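Local coordinates for DUF5012 domain-containing protein (Bacteroides thetaiotaomicron, PDB 5FQ8) that is of unknown function but is probably a surface lipoprotein, combining an Ig-like domain with a C-terminal domain rich in beta strands, at residues 36-41 / 67-72; 55-60 / 83-88. All blocks are in the same frame, centred on the assembly; numbering follows the deposited sequence.

Contact 1: residues 36-41 / 67-72; sequences PGYYAE and LVYAAY
Y38 and Y69 meet between the two sheets of the Ig-like beta-sandwich, where one sheet is laid over the other. Y38 sits on strand 38-42 of the three-stranded sheet, Y69 on strand 63-72 of the four-stranded sheet. One side of each ring does the touching. CD2 of Y38 lies 3.7 Å from CE2 of Y69, and the CE2 atom of Y38 also meets that side. The rings are oblique, with planes at 57° and centroids 5.4 Å apart. The Y38 ring tucks between its own backbone N and carbonyl carbon (chi1 49°), while its side chain crosses that of Y69 at about a right angle. Two residues on, A40 CB meets A71 CB at 4.2 Å. Within strand 38-42, Y39 OH donates to E41 OE2 at 2.8 Å, on the anti side of the carboxylate. A serine in place of Y38 would probably open a gap beside Y69 and leave that ring without its partner from the other sheet. Y69 OH is hydrogen-bonded to E35, and its ring stacks with F81 of strand 78-87. Y38 also packs on F81, on I53 of strand 52-54 and on V51. Strand 10-19 adds L17 against A40 and V15 against A71.

Contact 2: residues 55-60 / 83-88; sequences GSVDVN and RTVYVA
The flat groups that meet V87 are the peptide carbonyls of D58 and V59; no aromatic ring takes part across this contact. Each carbonyl oxygen is approached by one methyl, well off the plane of its peptide. V87 CG1 lies 3.6 Å from V59 O, and V87 CG2 lies 4.0 Å from D58 O. The valine fork therefore straddles the two successive carbonyls, one branch to each. The carboxylate of D58 is a third flat group, but it serves its own loop. Its OD1 takes a weak bond from N60 N at 3.4 Å, in the manner of an Asx turn, and OD2 is hydrogen-bonded to T61 OG1. Further along, V57 and V85 meet through both branches. With CG1 anti to the backbone N in both (chi1 177° and 174°), the two CG1 methyls meet at 3.7 Å. V57 CG2 is 3.9 Å from V85 CB, and the two side chains cross at about a right angle. The contact lays the loop after strand 52-54 of the Ig-like domain on strand 78-87, which shares a mixed sheet with strands 52-54 and 63-72. V57 packs on L67 as well, and both D58 and V87 touch Y65 of strand 63-72. V85 has L27 and F33 as further neighbours. No hydrogen bond joins segments 55-60 and 83-88. Across them the contact is van der Waals packing: methyls at V57 and V85, and V87 methyls near two carbonyl oxygens. Between these two segments the loop is thus fitted to the strand by shape, while its polar bonds go to its own backbone, to T61 and, through the backbone of V59, to G30.

In the fold
From the N terminus, the chain passes 36-41, then 55-60, then 67-72, then 83-88. The two contacts therefore cross. Contact 1 closes a loop of 25 residues that contains segment 55-60. Contact 2 closes one of 22 residues that contains 67-72. Contact 1 joins the two sheets of the Ig-like domain; contact 2 lays the loop after strand 52-54 on strand 78-87. Their centres are about 17 Å apart. Strands 63-72 and 78-87 are antiparallel neighbours in one sheet, and L67 N probably bonds to R83 O. E35, the partner of Y69, also forms a salt bridge with R83.

Contact 1: residues 36-41 / 67-72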
ATOM      1  N   PRO G  36     -37.866  48.107 -24.406  1.00 44.66           N
ATOM      2  CA  PRO G  36     -36.937  47.184 -25.079  1.00 45.45           C
ATOM      3  C   PRO G  36     -37.280  45.716 -24.912  1.00 45.04           C
ATOM      4  O   PRO G  36     -36.990  44.924 -25.815  1.00 46.24           O
ATOM      5  CB  PRO G  36     -35.592  47.520 -24.429  1.00 45.07           C
ATOM      6  CG  PRO G  36     -35.746  48.904 -23.936  1.00 44.76           C
ATOM      7  CD  PRO G  36     -37.166  49.012 -23.489  1.00 43.96           C
ATOM      8  N   GLY G  37     -37.866  45.321 -23.792  1.00 46.61           N
ATOM      9  CA  GLY G  37     -38.335  43.967 -23.587  1.00 45.14           C
ATOM     10  C   GLY G  37     -37.659  43.288 -22.408  1.00 44.61           C
ATOM     11  O   GLY G  37     -36.664  43.753 -21.860  1.00 46.85           O
ATOM     12  N   TYR G  38     -38.228  42.148 -22.041  1.00 41.72           N
ATOM     13  CA  TYR G  38     -37.725  41.354 -20.928  1.00 40.65           C
ATOM     14  C   TYR G  38     -38.367  39.978 -20.998  1.00 45.78           C
ATOM     15  O   TYR G  38     -39.404  39.792 -21.640  1.00 43.83           O
ATOM     16  CB  TYR G  38     -38.023  42.017 -19.583  1.00 39.23           C
ATOM     17  CG  TYR G  38     -39.455  42.448 -19.457  1.00 39.16           C
ATOM     18  CD1 TYR G  38     -40.418  41.581 -18.985  1.00 38.97           C
ATOM     19  CD2 TYR G  38     -39.845  43.722 -19.828  1.00 39.52           C
ATOM     20  CE1 TYR G  38     -41.722  41.970 -18.886  1.00 39.20           C
ATOM     21  CE2 TYR G  38     -41.142  44.117 -19.728  1.00 39.70           C
ATOM     22  CZ  TYR G  38     -42.078  43.240 -19.257  1.00 39.57           C
ATOM     23  OH  TYR G  38     -43.383  43.643 -19.158  1.00 40.02           O
ATOM     24  N   TYR G  39     -37.738  39.017 -20.326  1.00 40.50           N
ATOM     25  CA  TYR G  39     -38.239  37.650 -20.273  1.00 40.87           C
ATOM     26  C   TYR G  39     -38.197  37.135 -18.845  1.00 39.58           C
ATOM     27  O   TYR G  39     -37.184  37.280 -18.158  1.00 38.87           O
ATOM     28  CB  TYR G  39     -37.422  36.726 -21.183  1.00 42.26           C
ATOM     29  CG  TYR G  39     -37.793  35.276 -21.034  1.00 42.75           C
ATOM     30  CD1 TYR G  39     -38.942  34.775 -21.617  1.00 43.74           C
ATOM     31  CD2 TYR G  39     -37.001  34.412 -20.300  1.00 42.40           C
ATOM     32  CE1 TYR G  39     -39.291  33.454 -21.477  1.00 44.40           C
ATOM     33  CE2 TYR G  39     -37.340  33.090 -20.155  1.00 42.98           C
ATOM     34  CZ  TYR G  39     -38.486  32.616 -20.745  1.00 44.00           C
ATOM     35  OH  TYR G  39     -38.827  31.293 -20.603  1.00 44.79           O
ATOM     36  N   ALA G  40     -39.287  36.516 -18.408  1.00 40.72           N
ATOM     37  CA  ALA G  40     -39.383  35.985 -17.054  1.00 39.77           C
ATOM     38  C   ALA G  40     -39.868  34.547 -17.104  1.00 40.22           C
ATOM     39  O   ALA G  40     -40.872  34.244 -17.754  1.00 42.06           O
ATOM     40  CB  ALA G  40     -40.320  36.824 -16.182  1.00 37.65           C
ATOM     41  N   GLU G  41     -39.169  33.673 -16.394  1.00 38.93           N
ATOM     42  CA  GLU G  41     -39.449  32.250 -16.396  1.00 48.30           C
ATOM     43  C   GLU G  41     -39.627  31.762 -14.970  1.00 43.94           C
ATOM     44  O   GLU G  41     -38.990  32.266 -14.041  1.00 49.10           O
ATOM     45  CB  GLU G  41     -38.311  31.477 -17.062  1.00 46.98           C
ATOM     46  CG  GLU G  41     -38.661  30.101 -17.573  1.00 46.36           C
ATOM     47  CD  GLU G  41     -37.457  29.402 -18.150  1.00 46.42           C
ATOM     48  OE1 GLU G  41     -36.555  29.032 -17.371  1.00 42.83           O
ATOM     49  OE2 GLU G  41     -37.402  29.244 -19.386  1.00 50.88           O
ATOM     50  N   LEU G  67     -37.057  53.033 -13.978  1.00 44.36           N
ATOM     51  CA  LEU G  67     -38.083  52.004 -14.054  1.00 38.42           C
ATOM     52  C   LEU G  67     -37.556  50.751 -13.383  1.00 37.90           C
ATOM     53  O   LEU G  67     -36.424  50.341 -13.640  1.00 37.32           O
ATOM     54  CB  LEU G  67     -38.457  51.705 -15.496  1.00 38.86           C
ATOM     55  CG  LEU G  67     -38.916  52.860 -16.374  1.00 40.03           C
ATOM     56  CD1 LEU G  67     -38.391  52.660 -17.773  1.00 43.49           C
ATOM     57  CD2 LEU G  67     -40.416  52.920 -16.394  1.00 40.28           C
ATOM     58  N   VAL G  68     -38.366  50.154 -12.518  1.00 38.77           N
ATOM     59  CA  VAL G  68     -37.983  48.947 -11.793  1.00 36.33           C
ATOM     60  C   VAL G  68     -38.839  47.794 -12.290  1.00 35.64           C
ATOM     61  O   VAL G  68     -40.070  47.852 -12.231  1.00 35.88           O
ATOM     62  CB  VAL G  68     -38.118  49.132 -10.277  1.00 38.64           C
ATOM     63  CG1 VAL G  68     -37.891  47.813  -9.572  1.00 37.83           C
ATOM     64  CG2 VAL G  68     -37.110  50.135  -9.807  1.00 36.12           C
ATOM     65  N   TYR G  69     -38.182  46.757 -12.791  1.00 38.44           N
ATOM     66  CA  TYR G  69     -38.841  45.565 -13.299  1.00 35.27           C
ATOM     67  C   TYR G  69     -38.727  44.456 -12.268  1.00 34.56           C
ATOM     68  O   TYR G  69     -37.646  44.225 -11.717  1.00 38.66           O
ATOM     69  CB  TYR G  69     -38.207  45.105 -14.610  1.00 35.75           C
ATOM     70  CG  TYR G  69     -38.285  46.072 -15.754  1.00 36.63           C
ATOM     71  CD1 TYR G  69     -37.402  47.130 -15.853  1.00 36.98           C
ATOM     72  CD2 TYR G  69     -39.211  45.901 -16.765  1.00 38.12           C
ATOM     73  CE1 TYR G  69     -37.454  47.998 -16.909  1.00 37.92           C
ATOM     74  CE2 TYR G  69     -39.265  46.765 -17.820  1.00 38.23           C
ATOM     75  CZ  TYR G  69     -38.386  47.811 -17.883  1.00 38.51           C
ATOM     76  OH  TYR G  69     -38.448  48.672 -18.939  1.00 39.57           O
ATOM     77  N   ALA G  70     -39.826  43.755 -12.023  1.00 37.80           N
ATOM     78  CA  ALA G  70     -39.791  42.693 -11.030  1.00 39.00           C
ATOM     79  C   ALA G  70     -40.813  41.619 -11.360  1.00 35.65           C
ATOM     80  O   ALA G  70     -41.885  41.893 -11.902  1.00 40.64           O
ATOM     81  CB  ALA G  70     -40.042  43.242  -9.624  1.00 41.44           C
ATOM     82  N   ALA G  71     -40.468  40.396 -11.015  1.00 34.10           N
ATOM     83  CA  ALA G  71     -41.368  39.266 -11.130  1.00 34.54           C
ATOM     84  C   ALA G  71     -41.331  38.518  -9.814  1.00 34.79           C
ATOM     85  O   ALA G  71     -40.304  38.488  -9.136  1.00 39.56           O
ATOM     86  CB  ALA G  71     -40.975  38.342 -12.273  1.00 35.00           C
ATOM     87  N   TYR G  72     -42.452  37.913  -9.451  1.00 36.86           N
ATOM     88  CA  TYR G  72     -42.610  37.400  -8.104  1.00 39.88           C
ATOM     89  C   TYR G  72     -42.906  35.909  -8.092  1.00 43.51           C
ATOM     90  O   TYR G  72     -43.550  35.367  -8.992  1.00 41.50           O
ATOM     91  CB  TYR G  72     -43.705  38.151  -7.367  1.00 45.51           C
ATOM     92  CG  TYR G  72     -43.345  39.581  -7.031  1.00 37.04           C
ATOM     93  CD1 TYR G  72     -42.553  39.873  -5.930  1.00 39.67           C
ATOM     94  CD2 TYR G  72     -43.799  40.637  -7.808  1.00 38.50           C
ATOM     95  CE1 TYR G  72     -42.221  41.168  -5.613  1.00 38.78           C
ATOM     96  CE2 TYR G  72     -43.469  41.935  -7.496  1.00 39.61           C
ATOM     97  CZ  TYR G  72     -42.677  42.194  -6.399  1.00 41.04           C
ATOM     98  OH  TYR G  72     -42.339  43.484  -6.074  1.00 39.68           O
TER

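Contact 2: residues 55-60 / 83-88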
ATOM      1  N   GLY G  55     -42.498  52.937 -11.917  1.00 51.37           N
ATOM      2  CA  GLY G  55     -41.900  54.108 -12.522  1.00 40.28           C
ATOM      3  C   GLY G  55     -42.592  54.484 -13.816  1.00 43.65           C
ATOM      4  O   GLY G  55     -43.371  53.723 -14.383  1.00 41.96           O
ATOM      5  N   SER G  56     -42.297  55.697 -14.269  1.00 47.68           N
ATOM      6  CA  SER G  56     -42.822  56.169 -15.546  1.00 53.40           C
ATOM      7  C   SER G  56     -41.825  57.112 -16.188  1.00 53.02           C
ATOM      8  O   SER G  56     -41.050  57.781 -15.504  1.00 53.14           O
ATOM      9  CB  SER G  56     -44.166  56.888 -15.411  1.00 60.97           C
ATOM     10  OG  SER G  56     -44.478  57.579 -16.610  1.00 45.46           O
ATOM     11  N   VAL G  57     -41.862  57.165 -17.511  1.00 55.47           N
ATOM     12  CA  VAL G  57     -40.954  57.981 -18.296  1.00 45.24           C
ATOM     13  C   VAL G  57     -41.774  59.092 -18.920  1.00 63.30           C
ATOM     14  O   VAL G  57     -42.595  58.845 -19.811  1.00 47.26           O
ATOM     15  CB  VAL G  57     -40.232  57.160 -19.368  1.00 59.00           C
ATOM     16  CG1 VAL G  57     -39.362  58.061 -20.198  1.00 53.18           C
ATOM     17  CG2 VAL G  57     -39.407  56.074 -18.727  1.00 43.65           C
ATOM     18  N   ASP G  58     -41.554  60.317 -18.458  1.00 54.84           N
ATOM     19  CA  ASP G  58     -42.226  61.489 -19.011  1.00 57.27           C
ATOM     20  C   ASP G  58     -41.337  62.041 -20.112  1.00 59.80           C
ATOM     21  O   ASP G  58     -40.407  62.801 -19.851  1.00 63.90           O
ATOM     22  CB  ASP G  58     -42.490  62.522 -17.925  1.00 55.37           C
ATOM     23  CG  ASP G  58     -43.343  63.657 -18.405  1.00 56.93           C
ATOM     24  OD1 ASP G  58     -43.844  63.587 -19.545  1.00 52.65           O
ATOM     25  OD2 ASP G  58     -43.527  64.611 -17.625  1.00 61.36           O
ATOM     26  N   VAL G  59     -41.612  61.644 -21.352  1.00 63.14           N
ATOM     27  CA  VAL G  59     -40.741  62.050 -22.440  1.00 66.11           C
ATOM     28  C   VAL G  59     -40.837  63.540 -22.715  1.00 69.20           C
ATOM     29  O   VAL G  59     -39.935  64.106 -23.341  1.00 70.18           O
ATOM     30  CB  VAL G  59     -41.059  61.242 -23.710  1.00 68.08           C
ATOM     31  CG1 VAL G  59     -40.759  59.782 -23.481  1.00 67.88           C
ATOM     32  CG2 VAL G  59     -42.510  61.425 -24.098  1.00 69.57           C
ATOM     33  N   ASN G  60     -41.901  64.198 -22.263  1.00 74.16           N
ATOM     34  CA  ASN G  60     -42.092  65.620 -22.505  1.00 74.59           C
ATOM     35  C   ASN G  60     -41.567  66.490 -21.371  1.00 75.22           C
ATOM     36  O   ASN G  60     -41.851  67.690 -21.349  1.00 79.01           O
ATOM     37  CB  ASN G  60     -43.571  65.922 -22.742  1.00 76.19           C
ATOM     38  CG  ASN G  60     -44.058  65.424 -24.083  1.00 77.30           C
ATOM     39  OD1 ASN G  60     -44.833  64.474 -24.157  1.00 79.84           O
ATOM     40  ND2 ASN G  60     -43.610  66.068 -25.155  1.00 79.72           N
ATOM     41  N   ARG G  83     -33.860  49.737 -15.108  1.00 44.67           N
ATOM     42  CA  ARG G  83     -33.567  50.401 -16.367  1.00 46.21           C
ATOM     43  C   ARG G  83     -33.775  51.894 -16.177  1.00 49.84           C
ATOM     44  O   ARG G  83     -34.834  52.318 -15.709  1.00 55.52           O
ATOM     45  CB  ARG G  83     -34.448  49.870 -17.493  1.00 43.82           C
ATOM     46  CG  ARG G  83     -34.052  50.360 -18.862  1.00 45.49           C
ATOM     47  CD  ARG G  83     -34.966  49.758 -19.884  1.00 49.33           C
ATOM     48  NE  ARG G  83     -34.460  48.489 -20.385  1.00 49.34           N
ATOM     49  CZ  ARG G  83     -35.238  47.479 -20.752  1.00 49.10           C
ATOM     50  NH1 ARG G  83     -36.550  47.585 -20.645  1.00 45.40           N
ATOM     51  NH2 ARG G  83     -34.710  46.366 -21.215  1.00 41.63           N
ATOM     52  N   THR G  84     -32.766  52.683 -16.538  1.00 49.15           N
ATOM     53  CA  THR G  84     -32.763  54.125 -16.333  1.00 48.59           C
ATOM     54  C   THR G  84     -32.879  54.847 -17.666  1.00 50.32           C
ATOM     55  O   THR G  84     -32.075  54.611 -18.571  1.00 59.55           O
ATOM     56  CB  THR G  84     -31.485  54.561 -15.629  1.00 48.46           C
ATOM     57  OG1 THR G  84     -31.278  53.750 -14.471  1.00 46.69           O
ATOM     58  CG2 THR G  84     -31.600  56.004 -15.216  1.00 54.24           C
ATOM     59  N   VAL G  85     -33.856  55.740 -17.779  1.00 48.15           N
ATOM     60  CA  VAL G  85     -34.122  56.461 -19.015  1.00 45.06           C
ATOM     61  C   VAL G  85     -33.878  57.939 -18.775  1.00 46.31           C
ATOM     62  O   VAL G  85     -34.416  58.506 -17.821  1.00 46.07           O
ATOM     63  CB  VAL G  85     -35.557  56.220 -19.510  1.00 44.70           C
ATOM     64  CG1 VAL G  85     -35.852  57.091 -20.698  1.00 46.18           C
ATOM     65  CG2 VAL G  85     -35.737  54.776 -19.875  1.00 43.82           C
ATOM     66  N   TYR G  86     -33.076  58.558 -19.642  1.00 47.85           N
ATOM     67  CA  TYR G  86     -32.714  59.965 -19.546  1.00 65.41           C
ATOM     68  C   TYR G  86     -33.311  60.756 -20.704  1.00 65.60           C
ATOM     69  O   TYR G  86     -33.403  60.265 -21.831  1.00 75.93           O
ATOM     70  CB  TYR G  86     -31.196  60.146 -19.548  1.00 50.52           C
ATOM     71  CG  TYR G  86     -30.445  59.366 -18.496  1.00 49.56           C
ATOM     72  CD1 TYR G  86     -30.044  58.059 -18.731  1.00 48.72           C
ATOM     73  CD2 TYR G  86     -30.101  59.948 -17.285  1.00 49.72           C
ATOM     74  CE1 TYR G  86     -29.339  57.345 -17.781  1.00 48.10           C
ATOM     75  CE2 TYR G  86     -29.397  59.243 -16.330  1.00 49.16           C
ATOM     76  CZ  TYR G  86     -29.020  57.942 -16.584  1.00 48.10           C
ATOM     77  OH  TYR G  86     -28.320  57.231 -15.643  1.00 47.50           O
ATOM     78  N   VAL G  87     -33.691  62.001 -20.427  1.00 77.60           N
ATOM     79  CA  VAL G  87     -34.387  62.850 -21.389  1.00 76.65           C
ATOM     80  C   VAL G  87     -33.589  64.129 -21.608  1.00 81.60           C
ATOM     81  O   VAL G  87     -33.185  64.786 -20.642  1.00 86.11           O
ATOM     82  CB  VAL G  87     -35.814  63.175 -20.913  1.00 71.91           C
ATOM     83  CG1 VAL G  87     -36.591  63.842 -22.017  1.00 71.41           C
ATOM     84  CG2 VAL G  87     -36.509  61.922 -20.481  1.00 68.82           C
ATOM     85  N   ALA G  88     -33.394  64.501 -22.875  1.00 76.10           N
ATOM     86  CA  ALA G  88     -32.615  65.683 -23.224  1.00 80.65           C
ATOM     87  C   ALA G  88     -33.479  66.940 -23.168  1.00 79.74           C
ATOM     88  O   ALA G  88     -34.628  66.915 -22.729  1.00 80.73           O
ATOM     89  CB  ALA G  88     -31.981  65.502 -24.595  1.00 77.35           C
TER